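PDB 4NAR: putative uronate isomerase from Thermotoga maritima, which belongs to the lactate racemase-like family and may act as a racemase or isomerase, though its own reaction is not established. Local coordinates for residues L26-T37 and L137-I148; G161-G169 and I203-F211. All blocks are in the same frame, centred on the assembly; numbering follows the deposited sequence.

Contact 1 (L26-T37 and L137-I148); sequences LGKVKKVLVVHT and LLFEDFDAIFFI
Leu33 sits squarely over the ring of Phe142, its CB 3.6 Å from the ring centroid in a CH-pi contact. With CG anti to the backbone N (chi1 176°), the Leu33 chain runs on past the ring and CD2 reaches Ile145 CG2, Leu137 and Leu138. Lys31 comes to the same ring obliquely, and its NZ makes an off-centre cation-pi contact. Lys31 NZ also forms a salt bridge at 2.9 Å to Asp141 OD1, which receives it on its syn lone pair. A water links Lys31 NZ to Glu140 OE1. On the sheet face that carries Val32 and Val34, Val32 CG2 meets the edge of the Phe146 ring at CE1, 3.5 Å away. Leu26 CD2 meets the rim farther round, at CZ and CE2.

The backbones hold these side chains in register. Strands 31-36 and 144-148 run parallel at 16°. Leu33 N bonds to Ala144 O and Phe146 N to Leu33 O at 2.8 Å. Val35 N bonds to Phe146 O and Ile148 N to Val35 O. Before the strands pair, Asp143 OD1 accepts from Lys30 N at 3.1 Å and weakly from Lys31 N, while Asp143 N gives a bond to Lys31 O.

Strand 63-68 pairs with the other edge of 31-36. Helix 45-58 packs on Phe146 and Ile148, and Phe219 lies nearly parallel to the Phe146 ring. This is the parallel core of the seven-stranded sheet. Its interior is apolar, and the charges gather at the end where the strands begin. There the Asp143 carboxylate ties down the turn entering strand 31-36, and the lysines nearby probably favour its ionised form.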
loop_
_atom_site.group_PDB
_atom_site.type_symbol
_atom_site.label_atom_id
_atom_site.label_comp_id
_atom_site.label_asym_id
_atom_site.label_seq_id
_atom_site.Cartn_x
_atom_site.Cartn_y
_atom_site.Cartn_z
ATOM N N LEU A 26 16.464 -16.111 19.294
ATOM C CA LEU A 26 15.527 -15.587 20.288
ATOM C C LEU A 26 15.732 -16.307 21.609
ATOM O O LEU A 26 15.865 -17.529 21.636
ATOM C CB LEU A 26 14.076 -15.760 19.848
ATOM C CG LEU A 26 13.414 -14.574 19.146
ATOM C CD1 LEU A 26 14.071 -13.249 19.537
ATOM C CD2 LEU A 26 13.426 -14.774 17.636
ATOM N N GLY A 27 15.747 -15.551 22.704
ATOM C CA GLY A 27 16.056 -16.107 24.011
ATOM C C GLY A 27 14.840 -16.568 24.793
ATOM O O GLY A 27 14.769 -17.716 25.253
ATOM N N LYS A 28 13.885 -15.658 24.955
ATOM C CA LYS A 28 12.633 -15.953 25.639
ATOM C C LYS A 28 11.457 -15.783 24.681
ATOM O O LYS A 28 11.315 -14.729 24.048
ATOM C CB LYS A 28 12.443 -15.013 26.836
ATOM C CG LYS A 28 11.042 -15.080 27.467
ATOM C CD LYS A 28 10.796 -13.914 28.419
ATOM C CE LYS A 28 9.517 -14.119 29.221
ATOM N NZ LYS A 28 9.215 -12.970 30.133
ATOM N N VAL A 29 10.615 -16.806 24.560
ATOM C CA VAL A 29 9.365 -16.618 23.834
ATOM C C VAL A 29 8.191 -17.314 24.489
ATOM O O VAL A 29 8.048 -18.537 24.395
ATOM C CB VAL A 29 9.457 -17.080 22.370
ATOM C CG1 VAL A 29 9.884 -15.924 21.474
ATOM C CG2 VAL A 29 10.412 -18.263 22.238
ATOM N N LYS A 30 7.358 -16.537 25.166
ATOM C CA LYS A 30 6.043 -17.029 25.542
ATOM C C LYS A 30 4.986 -16.260 24.751
ATOM O O LYS A 30 4.101 -16.873 24.168
ATOM C CB LYS A 30 5.800 -16.982 27.063
ATOM C CG LYS A 30 6.648 -15.971 27.804
ATOM C CD LYS A 30 6.606 -16.181 29.322
ATOM C CE LYS A 30 5.295 -15.699 29.938
ATOM N NZ LYS A 30 5.515 -14.887 31.179
ATOM N N LYS A 31 5.120 -14.933 24.700
ATOM C CA LYS A 31 4.186 -14.047 23.993
ATOM C C LYS A 31 4.858 -13.370 22.784
ATOM O O LYS A 31 5.864 -12.660 22.931
ATOM C CB LYS A 31 3.668 -12.966 24.949
ATOM C CG LYS A 31 2.275 -13.176 25.521
ATOM C CD LYS A 31 1.424 -11.941 25.210
ATOM C CE LYS A 31 0.486 -11.552 26.347
ATOM N NZ LYS A 31 -0.256 -10.294 25.986
ATOM N N VAL A 32 4.279 -13.572 21.602
ATOM C CA VAL A 32 4.817 -13.046 20.353
ATOM C C VAL A 32 3.719 -12.319 19.554
ATOM O O VAL A 32 2.545 -12.680 19.636
ATOM C CB VAL A 32 5.406 -14.215 19.525
ATOM C CG1 VAL A 32 5.016 -14.143 18.057
ATOM C CG2 VAL A 32 6.914 -14.301 19.705
ATOM N N LEU A 33 4.095 -11.288 18.796
ATOM C CA LEU A 33 3.149 -10.599 17.917
ATOM C C LEU A 33 3.637 -10.627 16.476
ATOM O O LEU A 33 4.804 -10.286 16.191
ATOM C CB LEU A 33 2.940 -9.141 18.359
ATOM C CG LEU A 33 2.039 -8.235 17.497
ATOM C CD1 LEU A 33 0.609 -8.769 17.431
ATOM C CD2 LEU A 33 2.035 -6.798 18.004
ATOM N N VAL A 34 2.748 -11.027 15.565
ATOM C CA VAL A 34 3.063 -10.990 14.145
ATOM C C VAL A 34 2.168 -9.983 13.440
ATOM O O VAL A 34 0.942 -10.155 13.367
ATOM C CB VAL A 34 2.954 -12.389 13.464
ATOM C CG1 VAL A 34 3.220 -12.281 11.953
ATOM C CG2 VAL A 34 3.919 -13.371 14.107
ATOM N N VAL A 35 2.795 -8.924 12.932
ATOM C CA VAL A 35 2.121 -7.909 12.131
ATOM C C VAL A 35 2.300 -8.284 10.651
ATOM O O VAL A 35 3.434 -8.507 10.192
ATOM C CB VAL A 35 2.679 -6.487 12.445
ATOM C CG1 VAL A 35 1.982 -5.433 11.603
ATOM C CG2 VAL A 35 2.512 -6.156 13.940
ATOM N N HIS A 36 1.187 -8.374 9.914
ATOM C CA HIS A 36 1.196 -8.890 8.543
ATOM C C HIS A 36 0.372 -8.018 7.600
ATOM O O HIS A 36 -0.433 -7.191 8.049
ATOM C CB HIS A 36 0.639 -10.327 8.498
ATOM C CG HIS A 36 -0.740 -10.456 9.091
ATOM N ND1 HIS A 36 -1.888 -10.258 8.359
ATOM C CD2 HIS A 36 -1.137 -10.747 10.356
ATOM C CE1 HIS A 36 -2.943 -10.417 9.149
ATOM N NE2 HIS A 36 -2.514 -10.715 10.359
ATOM N N THR A 37 0.573 -8.232 6.297
ATOM C CA THR A 37 -0.187 -7.563 5.244
ATOM C C THR A 37 -1.608 -8.135 5.185
ATOM O O THR A 37 -1.904 -9.178 5.807
ATOM C CB THR A 37 0.505 -7.740 3.860
ATOM O OG1 THR A 37 0.573 -9.135 3.521
ATOM C CG2 THR A 37 1.928 -7.162 3.879
ATOM N N LEU A 137 -1.341 -2.455 20.665
ATOM C CA LEU A 137 -0.706 -3.776 20.732
ATOM C C LEU A 137 0.817 -3.730 20.661
ATOM O O LEU A 137 1.488 -4.519 21.330
ATOM C CB LEU A 137 -1.238 -4.726 19.658
ATOM C CG LEU A 137 -2.452 -5.589 20.018
ATOM C CD1 LEU A 137 -2.998 -6.219 18.740
ATOM C CD2 LEU A 137 -2.083 -6.680 21.028
ATOM N N LEU A 138 1.364 -2.806 19.869
ATOM C CA LEU A 138 2.817 -2.632 19.800
ATOM C C LEU A 138 3.510 -2.495 21.149
ATOM O O LEU A 138 4.703 -2.787 21.249
ATOM C CB LEU A 138 3.190 -1.422 18.950
ATOM C CG LEU A 138 2.988 -1.665 17.459
ATOM C CD1 LEU A 138 3.605 -0.509 16.683
ATOM C CD2 LEU A 138 3.573 -3.021 17.042
ATOM N N PHE A 139 2.778 -2.060 22.178
ATOM C CA PHE A 139 3.405 -1.717 23.458
ATOM C C PHE A 139 3.023 -2.617 24.620
ATOM O O PHE A 139 3.336 -2.309 25.770
ATOM C CB PHE A 139 3.152 -0.244 23.792
ATOM C CG PHE A 139 3.400 0.657 22.620
ATOM C CD1 PHE A 139 4.703 0.890 22.169
ATOM C CD2 PHE A 139 2.338 1.213 21.924
ATOM C CE1 PHE A 139 4.940 1.692 21.057
ATOM C CE2 PHE A 139 2.564 2.017 20.806
ATOM C CZ PHE A 139 3.872 2.255 20.367
ATOM N N GLU A 140 2.354 -3.723 24.318
ATOM C CA GLU A 140 2.021 -4.720 25.337
ATOM C C GLU A 140 3.226 -5.613 25.649
ATOM O O GLU A 140 4.288 -5.452 25.043
ATOM C CB GLU A 140 0.818 -5.548 24.896
ATOM C CG GLU A 140 -0.185 -4.704 24.145
ATOM C CD GLU A 140 -1.609 -4.994 24.540
ATOM O OE1 GLU A 140 -1.884 -6.148 24.951
ATOM O OE2 GLU A 140 -2.447 -4.063 24.444
ATOM N N ASP A 141 3.066 -6.537 26.595
ATOM C CA ASP A 141 4.187 -7.375 27.032
ATOM C C ASP A 141 4.594 -8.459 26.021
ATOM O O ASP A 141 4.493 -9.655 26.310
ATOM C CB ASP A 141 3.888 -8.004 28.406
ATOM C CG ASP A 141 2.560 -8.786 28.432
ATOM O OD1 ASP A 141 1.837 -8.799 27.405
ATOM O OD2 ASP A 141 2.231 -9.383 29.490
ATOM N N PHE A 142 5.066 -8.061 24.843
ATOM C CA PHE A 142 5.549 -9.056 23.883
ATOM C C PHE A 142 7.050 -9.274 24.002
ATOM O O PHE A 142 7.800 -8.349 24.306
ATOM C CB PHE A 142 5.163 -8.702 22.439
ATOM C CG PHE A 142 3.694 -8.859 22.158
ATOM C CD1 PHE A 142 3.110 -10.127 22.134
ATOM C CD2 PHE A 142 2.889 -7.739 21.944
ATOM C CE1 PHE A 142 1.740 -10.284 21.901
ATOM C CE2 PHE A 142 1.507 -7.879 21.703
ATOM C CZ PHE A 142 0.933 -9.154 21.681
ATOM N N ASP A 143 7.483 -10.509 23.775
ATOM C CA ASP A 143 8.905 -10.820 23.812
ATOM C C ASP A 143 9.538 -10.543 22.453
ATOM O O ASP A 143 10.729 -10.238 22.359
ATOM C CB ASP A 143 9.127 -12.278 24.220
ATOM C CG ASP A 143 8.699 -12.553 25.650
ATOM O OD1 ASP A 143 7.928 -13.523 25.860
ATOM O OD2 ASP A 143 9.132 -11.798 26.558
ATOM N N ALA A 144 8.738 -10.665 21.399
ATOM C CA ALA A 144 9.205 -10.345 20.062
ATOM C C ALA A 144 8.036 -9.926 19.196
ATOM O O ALA A 144 6.905 -10.416 19.362
ATOM C CB ALA A 144 9.943 -11.521 19.432
ATOM N N ILE A 145 8.315 -8.996 18.288
ATOM C CA ILE A 145 7.333 -8.562 17.315
ATOM C C ILE A 145 7.939 -8.735 15.933
ATOM O O ILE A 145 9.022 -8.211 15.647
ATOM C CB ILE A 145 6.951 -7.103 17.516
ATOM C CG1 ILE A 145 6.524 -6.870 18.966
ATOM C CG2 ILE A 145 5.820 -6.736 16.561
ATOM C CD1 ILE A 145 5.968 -5.475 19.230
ATOM N N PHE A 146 7.236 -9.473 15.080
ATOM C CA PHE A 146 7.723 -9.795 13.751
ATOM C C PHE A 146 6.856 -9.087 12.747
ATOM O O PHE A 146 5.647 -9.289 12.708
ATOM C CB PHE A 146 7.630 -11.298 13.530
ATOM C CG PHE A 146 8.331 -12.099 14.591
ATOM C CD1 PHE A 146 7.622 -12.629 15.656
ATOM C CD2 PHE A 146 9.711 -12.306 14.529
ATOM C CE1 PHE A 146 8.271 -13.369 16.645
ATOM C CE2 PHE A 146 10.363 -13.036 15.511
ATOM C CZ PHE A 146 9.641 -13.573 16.570
ATOM N N PHE A 147 7.461 -8.235 11.944
ATOM C CA PHE A 147 6.712 -7.531 10.926
ATOM C C PHE A 147 7.046 -8.173 9.570
ATOM O O PHE A 147 8.158 -7.999 9.053
ATOM C CB PHE A 147 7.112 -6.056 10.891
ATOM C CG PHE A 147 6.855 -5.301 12.177
ATOM C CD1 PHE A 147 5.739 -4.471 12.303
ATOM C CD2 PHE A 147 7.757 -5.381 13.251
ATOM C CE1 PHE A 147 5.511 -3.742 13.489
ATOM C CE2 PHE A 147 7.540 -4.663 14.430
ATOM C CZ PHE A 147 6.421 -3.838 14.548
ATOM N N ILE A 148 6.102 -8.917 9.001
ATOM C CA ILE A 148 6.300 -9.500 7.677
ATOM C C ILE A 148 5.751 -8.502 6.657
ATOM O O ILE A 148 4.529 -8.362 6.474
ATOM C CB ILE A 148 5.580 -10.861 7.533
ATOM C CG1 ILE A 148 5.939 -11.778 8.710
ATOM C CG2 ILE A 148 5.933 -11.512 6.198
ATOM C CD1 ILE A 148 5.141 -13.077 8.754
HETATM O O HOH W 1 -2.688 -9.226 24.581
HETATM O O HOH W 2 2.597 -10.088 5.956
#

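Contact 2 (G161-G169 and I203-F211); sequences GGLKIVIPG and INRASEMIF. With ACT (acetate ion), chain E; SO4 (sulfate ion), chain C.
Leu163 and Ile203 bring together a tight turn and the side of a helix. Segment 161-169 folds into a short 3-10 turn at 163-164, and Leu163 O accepts from both Val166 N and Ile167 N. Gly161 and Gly162 have positive phi, and a cis peptide bond precedes Pro168. Segment 203-211 is regular helix. No hydrogen bond joins the two; the closest CA pair is Ile167 and Ile203, 6.3 Å apart.

Leu163 reaches across to the helix. Leu163 CB meets Ile203 CG2 at 3.7 Å. The two methyl groups then divide: CD1 lies beside Ser207 CB and Asn204 OD1, and Leu163 CD2 touches Phe211 CE2 at 3.4 Å. Phe211 also receives Val166 CG2 at its ring edge. Val166 CG1, anti to the backbone N (chi1 180°), meets Ile210 CD1 at 3.7 Å; the two side chains pass one another running opposite ways. Ile167 CD1 rests on Ala206 CB, also at 3.7 Å, and comes near Ile210 CD1. Ser207 turns its OG back to Ile203 O at 2.6 Å. That carbonyl also takes Ser207 N, from the other face of its plane, so the buried hydroxyl is satisfied within the helix.

Helix 241-259 adds Tyr242, Phe245 and Leu246 around Leu163, and helix 173-186 packs on Ile167. Lys164 points away from the helix and bonds through NZ to sulfate O1 at 2.9 Å. Gly161 N bonds to acetate O. Arg41 binds both anions, His154 the sulfate and Gly150 the acetate. The turn thus has an apolar side anchored on helix 198-213 and a polar side facing the bound sulfate and acetate. Both ions probably come from the crystallisation liquor, but they are consistent with a site suited to negatively charged groups.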
loop_
_atom_site.group_PDB
_atom_site.type_symbol
_atom_site.label_atom_id
_atom_site.label_comp_id
_atom_site.label_asym_id
_atom_site.label_seq_id
_atom_site.Cartn_x
_atom_site.Cartn_y
_atom_site.Cartn_z
ATOM N N GLY A 161 6.766 -1.641 1.850
ATOM C CA GLY A 161 7.647 -2.440 2.688
ATOM C C GLY A 161 8.344 -1.642 3.770
ATOM O O GLY A 161 8.136 -0.428 3.907
ATOM N N GLY A 162 9.185 -2.324 4.537
ATOM C CA GLY A 162 9.803 -1.692 5.687
ATOM C C GLY A 162 8.781 -1.017 6.592
ATOM O O GLY A 162 7.723 -1.589 6.896
ATOM N N LEU A 163 9.087 0.214 7.005
ATOM C CA LEU A 163 8.242 0.909 7.970
ATOM C C LEU A 163 6.845 1.268 7.430
ATOM O O LEU A 163 5.981 1.732 8.186
ATOM C CB LEU A 163 8.973 2.139 8.511
ATOM C CG LEU A 163 10.190 1.735 9.355
ATOM C CD1 LEU A 163 11.126 2.939 9.601
ATOM C CD2 LEU A 163 9.713 1.103 10.685
ATOM N N LYS A 164 6.604 1.036 6.139
ATOM C CA LYS A 164 5.270 1.292 5.616
ATOM C C LYS A 164 4.236 0.364 6.288
ATOM O O LYS A 164 3.053 0.704 6.411
ATOM C CB LYS A 164 5.199 1.171 4.091
ATOM C CG LYS A 164 3.916 1.808 3.525
ATOM C CD LYS A 164 3.426 1.136 2.224
ATOM C CE LYS A 164 2.167 1.835 1.641
ATOM N NZ LYS A 164 0.876 1.222 2.121
ATOM N N ILE A 165 4.687 -0.801 6.745
ATOM C CA ILE A 165 3.801 -1.674 7.481
ATOM C C ILE A 165 3.385 -1.071 8.832
ATOM O O ILE A 165 2.317 -1.399 9.358
ATOM C CB ILE A 165 4.408 -3.069 7.678
ATOM C CG1 ILE A 165 3.350 -4.025 8.249
ATOM C CG2 ILE A 165 5.635 -3.003 8.574
ATOM C CD1 ILE A 165 3.672 -5.503 8.036
ATOM N N VAL A 166 4.209 -0.192 9.402
ATOM C CA VAL A 166 3.813 0.472 10.636
ATOM C C VAL A 166 2.901 1.660 10.297
ATOM O O VAL A 166 1.807 1.799 10.855
ATOM C CB VAL A 166 5.032 0.964 11.451
ATOM C CG1 VAL A 166 4.559 1.657 12.734
ATOM C CG2 VAL A 166 5.985 -0.193 11.768
ATOM N N ILE A 167 3.356 2.504 9.371
ATOM C CA ILE A 167 2.586 3.657 8.898
ATOM C C ILE A 167 2.532 3.591 7.373
ATOM O O ILE A 167 3.585 3.679 6.727
ATOM C CB ILE A 167 3.256 4.985 9.283
ATOM C CG1 ILE A 167 3.487 5.043 10.799
ATOM C CG2 ILE A 167 2.391 6.170 8.828
ATOM C CD1 ILE A 167 4.309 6.212 11.230
ATOM N N PRO A 168 1.316 3.472 6.786
ATOM C CA PRO A 168 -0.005 3.577 7.439
ATOM C C PRO A 168 -0.537 2.302 8.098
ATOM O O PRO A 168 -1.589 2.376 8.747
ATOM C CB PRO A 168 -0.944 3.906 6.265
ATOM C CG PRO A 168 -0.313 3.150 5.092
ATOM C CD PRO A 168 1.192 3.335 5.315
ATOM N N GLY A 169 0.159 1.178 7.919
ATOM C CA GLY A 169 -0.345 -0.139 8.287
ATOM C C GLY A 169 -1.159 -0.274 9.568
ATOM O O GLY A 169 -2.269 -0.842 9.564
ATOM N N ILE A 203 7.462 9.028 7.403
ATOM C CA ILE A 203 7.293 7.690 7.945
ATOM C C ILE A 203 8.459 7.309 8.848
ATOM O O ILE A 203 8.247 6.773 9.948
ATOM C CB ILE A 203 7.125 6.644 6.803
ATOM C CG1 ILE A 203 5.708 6.729 6.222
ATOM C CG2 ILE A 203 7.429 5.219 7.295
ATOM C CD1 ILE A 203 5.508 5.863 4.990
ATOM N N ASN A 204 9.682 7.580 8.382
ATOM C CA ASN A 204 10.879 7.234 9.146
ATOM C C ASN A 204 10.988 8.067 10.417
ATOM O O ASN A 204 11.339 7.553 11.485
ATOM C CB ASN A 204 12.143 7.416 8.310
ATOM C CG ASN A 204 12.254 6.400 7.167
ATOM O OD1 ASN A 204 11.453 5.444 7.059
ATOM N ND2 ASN A 204 13.270 6.597 6.309
ATOM N N ARG A 205 10.673 9.354 10.300
ATOM C CA ARG A 205 10.773 10.264 11.442
ATOM C C ARG A 205 9.815 9.841 12.546
ATOM O O ARG A 205 10.203 9.744 13.711
ATOM C CB ARG A 205 10.524 11.713 11.006
ATOM C CG ARG A 205 10.451 12.731 12.146
ATOM C CD ARG A 205 11.724 12.770 12.988
ATOM N NE ARG A 205 11.664 13.792 14.042
ATOM C CZ ARG A 205 11.641 13.521 15.350
ATOM N NH1 ARG A 205 11.681 12.251 15.773
ATOM N NH2 ARG A 205 11.584 14.515 16.238
ATOM N N ALA A 206 8.575 9.543 12.174
ATOM C CA ALA A 206 7.568 9.111 13.139
ATOM C C ALA A 206 7.892 7.736 13.765
ATOM O O ALA A 206 7.684 7.510 14.971
ATOM C CB ALA A 206 6.232 9.084 12.473
ATOM N N SER A 207 8.421 6.828 12.947
ATOM C CA SER A 207 8.702 5.472 13.406
ATOM C C SER A 207 9.788 5.439 14.464
ATOM O O SER A 207 9.814 4.533 15.301
ATOM C CB SER A 207 9.100 4.567 12.243
ATOM O OG SER A 207 8.062 4.545 11.285
ATOM N N GLU A 208 10.696 6.410 14.404
ATOM C CA GLU A 208 11.740 6.527 15.410
ATOM C C GLU A 208 11.128 6.592 16.807
ATOM O O GLU A 208 11.535 5.862 17.714
ATOM C CB GLU A 208 12.550 7.786 15.166
ATOM C CG GLU A 208 13.869 7.529 14.480
ATOM C CD GLU A 208 14.798 8.725 14.579
ATOM O OE1 GLU A 208 14.546 9.748 13.887
ATOM O OE2 GLU A 208 15.773 8.641 15.365
HETATM N N MSE A 209 10.138 7.465 16.969
HETATM C CA MSE A 209 9.483 7.640 18.263
HETATM C C MSE A 209 8.721 6.374 18.681
HETATM O O MSE A 209 8.585 6.071 19.873
HETATM C CB MSE A 209 8.538 8.841 18.215
HETATM C CG MSE A 209 9.181 10.165 18.611
HETATM SE SE MSE A 209 7.940 11.627 18.228
HETATM C CE MSE A 209 8.126 11.614 16.287
ATOM N N ILE A 210 8.226 5.645 17.683
ATOM C CA ILE A 210 7.515 4.397 17.921
ATOM C C ILE A 210 8.474 3.327 18.431
ATOM O O ILE A 210 8.235 2.732 19.488
ATOM C CB ILE A 210 6.789 3.917 16.630
ATOM C CG1 ILE A 210 5.688 4.914 16.251
ATOM C CG2 ILE A 210 6.231 2.493 16.786
ATOM C CD1 ILE A 210 4.964 4.578 14.969
ATOM N N PHE A 211 9.560 3.078 17.697
ATOM C CA PHE A 211 10.472 1.998 18.079
ATOM C C PHE A 211 11.186 2.230 19.402
ATOM O O PHE A 211 11.600 1.278 20.082
ATOM C CB PHE A 211 11.449 1.675 16.963
ATOM C CG PHE A 211 10.847 0.819 15.900
ATOM C CD1 PHE A 211 11.148 -0.531 15.829
ATOM C CD2 PHE A 211 9.929 1.359 15.000
ATOM C CE1 PHE A 211 10.565 -1.330 14.845
ATOM C CE2 PHE A 211 9.338 0.585 14.040
ATOM C CZ PHE A 211 9.651 -0.765 13.950
HETATM C C ACT E . 3.580 -3.031 3.603
HETATM O O ACT E . 3.929 -2.066 2.900
HETATM O OXT ACT E . 4.391 -3.974 3.618
HETATM C CH3 ACT E . 2.277 -3.033 4.358
HETATM S S SO4 C . -0.876 -0.764 -0.336
HETATM O O1 SO4 C . 0.515 -0.818 0.160
HETATM O O2 SO4 C . -1.772 -1.404 0.645
HETATM O O3 SO4 C . -1.339 0.616 -0.556
HETATM O O4 SO4 C . -0.916 -1.505 -1.601
#

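Along the chain, both segments of contact 1 come before those of contact 2, and the centres of the two are about 16 Å apart. Contact 1 joins two neighbouring parallel strands of the seven-stranded sheet. Contact 2 joins the loop after strand 158-159 to helix 198-213. The two meet directly: Ile165 CD1 lies 3.4 Å from Ile148 O, and Phe147 CE1 lies 4.0 Å from Val166 CG2. Phe245 of helix 241-259 meets the rings of both Phe147 and Phe211. The bound acetate lies near Thr37 at the end of segment 26-37 and also at Gly161. The sheet end and the glycine-rich turn therefore both border the place where acetate is bound, possibly a pocket for anions.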